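Local coordinates for protein transcription termination factor FttA (Methanosarcina mazei, PDB 2XR1) that probably terminates transcription genome-wide as a zinc-dependent ribonuclease that cuts nascent RNA where it leaves RNA polymerase and then degrades the released transcript from its 5' end, at residues 347-352 against 373-378; 601-606 against 626-631. All blocks are in the same frame, centred on the assembly; numbering follows the deposited sequence.

Contact 1 of 2, residues 347-352 against 373-378; sequences LHNVVF and RVETVI
The imidazole of H348 carries the CB of E375 over one face, 3.5 Å above the ring plane and toward its rim, and at its edge shares a hydrogen bond with T376 OG1, NE2 to OG1 2.7 Å. At the other end of the pair the F352 ring takes I378 CD1 on one face, 3.9 Å from its centroid, a CH-pi contact; V350 CG2 packs on the same I378 CD1. The amide of N349 and the carboxylate of E375 stand 53° apart, yet ND2 reaches the syn lone pair of OE1 within the amide's own plane at 2.9 Å. E375 gets there by folding back at chi2 (76°), and a salt bridge from R373 NE to its OE2, 2.7 Å, holds the other oxygen. Between these groups runs a parallel beta ladder, V351 N to T376 O and I378 N to V351 O, while N349 O accepts from both E375 N and T376 N. On the opposite face of the sheet from V350 and F352, V351 CG2 packs on V374 CG1 at 3.4 Å. Both ends of the buried N349 amide thus find a partner, OD1 in H342 on the next strand and ND2 in E375 OE1, and R373 probably stabilises the negative charge of E375.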
loop_
_atom_site.group_PDB
_atom_site.type_symbol
_atom_site.label_atom_id
_atom_site.label_comp_id
_atom_site.label_asym_id
_atom_site.label_seq_id
_atom_site.Cartn_x
_atom_site.Cartn_y
_atom_site.Cartn_z
ATOM N N LEU B 347 9.671 19.460 -4.155
ATOM C CA LEU B 347 8.293 19.050 -4.026
ATOM C C LEU B 347 8.008 18.797 -2.555
ATOM O O LEU B 347 7.074 19.335 -2.005
ATOM C CB LEU B 347 7.999 17.819 -4.889
ATOM C CG LEU B 347 7.875 18.098 -6.400
ATOM C CD1 LEU B 347 7.508 16.861 -7.226
ATOM C CD2 LEU B 347 6.832 19.145 -6.604
ATOM N N HIS B 348 8.846 18.006 -1.909
ATOM C CA HIS B 348 8.618 17.623 -0.559
ATOM C C HIS B 348 9.924 17.183 0.070
ATOM O O HIS B 348 10.876 16.795 -0.618
ATOM C CB HIS B 348 7.605 16.480 -0.538
ATOM C CG HIS B 348 6.946 16.272 0.794
ATOM N ND1 HIS B 348 5.818 16.960 1.181
ATOM C CD2 HIS B 348 7.247 15.441 1.821
ATOM C CE1 HIS B 348 5.466 16.581 2.393
ATOM N NE2 HIS B 348 6.308 15.652 2.803
ATOM N N ASN B 349 9.991 17.288 1.389
ATOM C CA ASN B 349 11.167 16.846 2.115
ATOM C C ASN B 349 10.699 16.050 3.302
ATOM O O ASN B 349 9.903 16.569 4.098
ATOM C CB ASN B 349 12.011 18.024 2.632
ATOM C CG ASN B 349 12.573 18.855 1.549
ATOM O OD1 ASN B 349 13.761 18.709 1.180
ATOM N ND2 ASN B 349 11.765 19.763 1.040
ATOM N N VAL B 350 11.206 14.822 3.435
ATOM C CA VAL B 350 10.782 13.959 4.511
ATOM C C VAL B 350 12.020 13.462 5.245
ATOM O O VAL B 350 12.995 13.103 4.612
ATOM C CB VAL B 350 9.909 12.755 4.018
ATOM C CG1 VAL B 350 10.483 12.152 2.818
ATOM C CG2 VAL B 350 9.833 11.685 5.082
ATOM N N VAL B 351 11.967 13.454 6.570
ATOM C CA VAL B 351 13.034 12.926 7.393
ATOM C C VAL B 351 12.648 11.664 8.132
ATOM O O VAL B 351 11.640 11.605 8.805
ATOM C CB VAL B 351 13.473 13.949 8.418
ATOM C CG1 VAL B 351 14.327 13.305 9.425
ATOM C CG2 VAL B 351 14.224 15.116 7.718
ATOM N N PHE B 352 13.444 10.625 7.966
ATOM C CA PHE B 352 13.280 9.434 8.743
ATOM C C PHE B 352 14.345 9.520 9.760
ATOM O O PHE B 352 15.482 9.600 9.382
ATOM C CB PHE B 352 13.546 8.203 7.900
ATOM C CG PHE B 352 12.400 7.808 7.039
ATOM C CD1 PHE B 352 12.135 8.496 5.862
ATOM C CD2 PHE B 352 11.590 6.716 7.377
ATOM C CE1 PHE B 352 11.062 8.132 5.037
ATOM C CE2 PHE B 352 10.525 6.352 6.569
ATOM C CZ PHE B 352 10.260 7.066 5.385
ATOM N N ARG B 373 15.088 22.157 4.487
ATOM C CA ARG B 373 13.641 22.026 4.510
ATOM C C ARG B 373 13.185 20.663 5.056
ATOM O O ARG B 373 13.895 19.664 4.942
ATOM C CB ARG B 373 13.081 22.279 3.114
ATOM C CG ARG B 373 12.800 23.773 2.838
ATOM C CD ARG B 373 11.974 24.047 1.569
ATOM N NE ARG B 373 10.924 23.044 1.294
ATOM C CZ ARG B 373 10.299 22.913 0.117
ATOM N NH1 ARG B 373 10.575 23.736 -0.897
ATOM N NH2 ARG B 373 9.382 21.948 -0.046
ATOM N N VAL B 374 12.035 20.624 5.725
ATOM C CA VAL B 374 11.435 19.365 6.236
ATOM C C VAL B 374 9.936 19.513 6.341
ATOM O O VAL B 374 9.476 20.241 7.177
ATOM C CB VAL B 374 11.753 19.031 7.704
ATOM C CG1 VAL B 374 11.856 17.502 7.866
ATOM C CG2 VAL B 374 12.945 19.734 8.182
ATOM N N GLU B 375 9.170 18.814 5.546
ATOM C CA GLU B 375 7.759 18.940 5.689
ATOM C C GLU B 375 7.213 17.807 6.558
ATOM O O GLU B 375 6.292 18.045 7.323
ATOM C CB GLU B 375 7.088 19.042 4.334
ATOM C CG GLU B 375 7.227 20.445 3.667
ATOM C CD GLU B 375 8.620 20.748 3.040
ATOM O OE1 GLU B 375 9.228 19.808 2.513
ATOM O OE2 GLU B 375 9.112 21.926 3.020
ATOM N N THR B 376 7.796 16.608 6.477
ATOM C CA THR B 376 7.334 15.426 7.215
ATOM C C THR B 376 8.477 14.788 7.990
ATOM O O THR B 376 9.550 14.595 7.441
ATOM C CB THR B 376 6.818 14.345 6.211
ATOM O OG1 THR B 376 5.781 14.899 5.390
ATOM C CG2 THR B 376 6.282 13.098 6.898
ATOM N N VAL B 377 8.240 14.449 9.253
ATOM C CA VAL B 377 9.191 13.676 10.066
ATOM C C VAL B 377 8.565 12.344 10.505
ATOM O O VAL B 377 7.447 12.289 10.986
ATOM C CB VAL B 377 9.516 14.399 11.383
ATOM C CG1 VAL B 377 10.524 13.540 12.206
ATOM C CG2 VAL B 377 10.036 15.836 11.140
ATOM N N ILE B 378 9.296 11.265 10.305
ATOM C CA ILE B 378 8.895 9.964 10.776
ATOM C C ILE B 378 9.919 9.662 11.846
ATOM O O ILE B 378 11.107 9.486 11.537
ATOM C CB ILE B 378 8.955 8.917 9.649
ATOM C CG1 ILE B 378 7.790 9.162 8.677
ATOM C CG2 ILE B 378 8.885 7.493 10.234
ATOM C CD1 ILE B 378 8.125 9.278 7.266
#

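Contact 2 of 2, residues 601-606 against 626-631; sequences ERVFTE and IETRAL
Strands 602-606 and 627-630 pair in parallel as the two strands of a beta-alpha-beta unit whose crossover is helix 610-624, with 627-630 outermost in its sheet within the chain. Four backbone bonds stitch the ladder: V603 N to E627 O, R629 N to V603 O, T605 N to R629 O and L631 N to T605 O, the last nearly straight at 175°. A water donates to both T605 O (2.8 Å) and L631 O (3.0 Å), bridging the two segments near the ends of the strands. On the helix-facing side, V603 CG1 packs against I626 CG2 at 3.6 Å and its CG2 lies beside T628 CB, while T605 OG1 touches A630 CA and CB and bonds C613 O; T628 OG1 likewise bonds A617 O on the helix. The other face holds F604, whose CD1 touches L631 CD2 at 3.4 Å as the two side chains cross at about a right angle. Its CE1 lies over one face of the R629 guanidinium, the two planes 77° apart. At the start of the strand, R602 bends at chi2 (-94°) and chi3 and runs beside E627, so that NE meets OE2 at 3.0 Å from above the carboxylate plane. One face therefore joins apolar groups with hydroxyls bonded to helix carbonyls, whereas the other mixes the F604 ring and its aliphatic neighbours with a salt bridge toward its more exposed end.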
loop_
_atom_site.group_PDB
_atom_site.type_symbol
_atom_site.label_atom_id
_atom_site.label_comp_id
_atom_site.label_asym_id
_atom_site.label_seq_id
_atom_site.Cartn_x
_atom_site.Cartn_y
_atom_site.Cartn_z
ATOM N N GLU B 601 5.291 19.862 9.145
ATOM C CA GLU B 601 3.856 19.974 9.072
ATOM C C GLU B 601 3.195 18.675 9.539
ATOM O O GLU B 601 2.062 18.715 10.011
ATOM C CB GLU B 601 3.409 20.287 7.628
ATOM C CG GLU B 601 4.084 21.500 6.991
ATOM C CD GLU B 601 3.682 21.742 5.498
ATOM O OE1 GLU B 601 3.164 20.792 4.804
ATOM O OE2 GLU B 601 3.901 22.897 5.027
ATOM N N ARG B 602 3.857 17.535 9.376
ATOM C CA ARG B 602 3.366 16.301 9.990
ATOM C C ARG B 602 4.469 15.525 10.704
ATOM O O ARG B 602 5.604 15.576 10.310
ATOM C CB ARG B 602 2.703 15.357 8.996
ATOM C CG ARG B 602 2.051 15.949 7.823
ATOM C CD ARG B 602 0.567 16.213 7.960
ATOM N NE ARG B 602 -0.261 15.067 7.566
ATOM C CZ ARG B 602 -0.287 14.482 6.349
ATOM N NH1 ARG B 602 0.502 14.912 5.331
ATOM N NH2 ARG B 602 -1.111 13.423 6.160
ATOM N N VAL B 603 4.132 14.832 11.779
ATOM C CA VAL B 603 5.006 13.803 12.264
ATOM C C VAL B 603 4.303 12.476 12.479
ATOM O O VAL B 603 3.120 12.431 12.763
ATOM C CB VAL B 603 5.913 14.216 13.437
ATOM C CG1 VAL B 603 5.811 15.733 13.790
ATOM C CG2 VAL B 603 5.774 13.306 14.540
ATOM N N PHE B 604 5.023 11.392 12.246
ATOM C CA PHE B 604 4.514 10.072 12.390
ATOM C C PHE B 604 5.412 9.351 13.347
ATOM O O PHE B 604 6.602 9.669 13.430
ATOM C CB PHE B 604 4.533 9.371 11.049
ATOM C CG PHE B 604 3.550 9.920 10.100
ATOM C CD1 PHE B 604 2.222 9.540 10.163
ATOM C CD2 PHE B 604 3.908 10.885 9.188
ATOM C CE1 PHE B 604 1.303 10.076 9.276
ATOM C CE2 PHE B 604 2.998 11.401 8.339
ATOM C CZ PHE B 604 1.704 10.989 8.383
ATOM N N THR B 605 4.884 8.391 14.088
ATOM C CA THR B 605 5.715 7.729 15.080
ATOM C C THR B 605 5.781 6.213 14.860
ATOM O O THR B 605 4.905 5.637 14.316
ATOM C CB THR B 605 5.241 8.082 16.489
ATOM O OG1 THR B 605 3.891 7.656 16.649
ATOM C CG2 THR B 605 5.334 9.561 16.717
ATOM N N GLU B 606 6.850 5.605 15.299
ATOM C CA GLU B 606 7.149 4.221 15.064
ATOM C C GLU B 606 8.202 3.769 16.068
ATOM O O GLU B 606 8.624 4.549 16.904
ATOM C CB GLU B 606 7.631 3.988 13.622
ATOM C CG GLU B 606 8.665 4.949 13.095
ATOM C CD GLU B 606 10.140 4.472 13.165
ATOM O OE1 GLU B 606 10.455 3.246 13.064
ATOM O OE2 GLU B 606 11.026 5.375 13.264
ATOM N N ILE B 626 1.471 20.286 16.099
ATOM C CA ILE B 626 1.817 19.686 14.804
ATOM C C ILE B 626 0.954 18.431 14.591
ATOM O O ILE B 626 0.882 17.573 15.434
ATOM C CB ILE B 626 3.299 19.255 14.794
ATOM C CG1 ILE B 626 4.213 20.434 15.011
ATOM C CG2 ILE B 626 3.669 18.565 13.508
ATOM C CD1 ILE B 626 5.607 19.983 15.371
ATOM N N GLU B 627 0.288 18.302 13.467
ATOM C CA GLU B 627 -0.507 17.087 13.234
ATOM C C GLU B 627 0.341 15.812 13.250
ATOM O O GLU B 627 1.230 15.619 12.392
ATOM C CB GLU B 627 -1.204 17.176 11.901
ATOM C CG GLU B 627 -2.164 16.052 11.647
ATOM C CD GLU B 627 -2.883 16.217 10.320
ATOM O OE1 GLU B 627 -3.718 17.158 10.194
ATOM O OE2 GLU B 627 -2.590 15.419 9.390
ATOM N N THR B 628 0.090 14.936 14.219
ATOM C CA THR B 628 0.896 13.718 14.293
ATOM C C THR B 628 0.104 12.478 14.703
ATOM O O THR B 628 -0.845 12.564 15.464
ATOM C CB THR B 628 2.162 13.902 15.171
ATOM O OG1 THR B 628 2.074 13.091 16.335
ATOM C CG2 THR B 628 2.394 15.370 15.549
ATOM N N ARG B 629 0.531 11.327 14.214
ATOM C CA ARG B 629 -0.198 10.085 14.343
ATOM C C ARG B 629 0.725 8.856 14.234
ATOM O O ARG B 629 1.694 8.871 13.462
ATOM C CB ARG B 629 -1.211 10.022 13.221
ATOM C CG ARG B 629 -1.785 8.634 12.980
ATOM C CD ARG B 629 -3.180 8.675 12.269
ATOM N NE ARG B 629 -3.110 9.115 10.862
ATOM C CZ ARG B 629 -2.603 8.394 9.852
ATOM N NH1 ARG B 629 -2.081 7.175 10.057
ATOM N NH2 ARG B 629 -2.620 8.910 8.619
ATOM N N ALA B 630 0.393 7.789 14.977
ATOM C CA ALA B 630 1.197 6.560 14.983
ATOM C C ALA B 630 0.920 5.721 13.757
ATOM O O ALA B 630 -0.244 5.534 13.363
ATOM C CB ALA B 630 0.934 5.757 16.204
ATOM N N LEU B 631 1.993 5.215 13.146
ATOM C CA LEU B 631 1.839 4.373 11.958
ATOM C C LEU B 631 1.388 2.955 12.350
ATOM O O LEU B 631 1.516 2.548 13.501
ATOM C CB LEU B 631 3.135 4.322 11.163
ATOM C CG LEU B 631 3.657 5.632 10.565
ATOM C CD1 LEU B 631 4.984 5.412 9.849
ATOM C CD2 LEU B 631 2.627 6.204 9.605
HETATM O O HOH W 1 3.803 3.264 15.223
#

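In the fold
Contacts 1 and 2 lie about 11 Å apart, centre to centre, in one mixed sheet of the metallo-beta-lactamase fold, where strands 348-352, 376-380, 602-606 and 627-630 run side by side in parallel. The two middle strands join the contacts: E375 O lies 2.8 Å from E601 N and V377 O 2.9 Å from F604 N, both probable hydrogen bonds, and I378 packs on E606. Along the chain contact 1 closes before contact 2 opens, with the beta-CASP region inserted between them. The sheet therefore unites the N- and C-terminal parts of the lactamase domain, and its strands lead toward zinc ligands from both, D355 after 348-352 and H607 after 602-606.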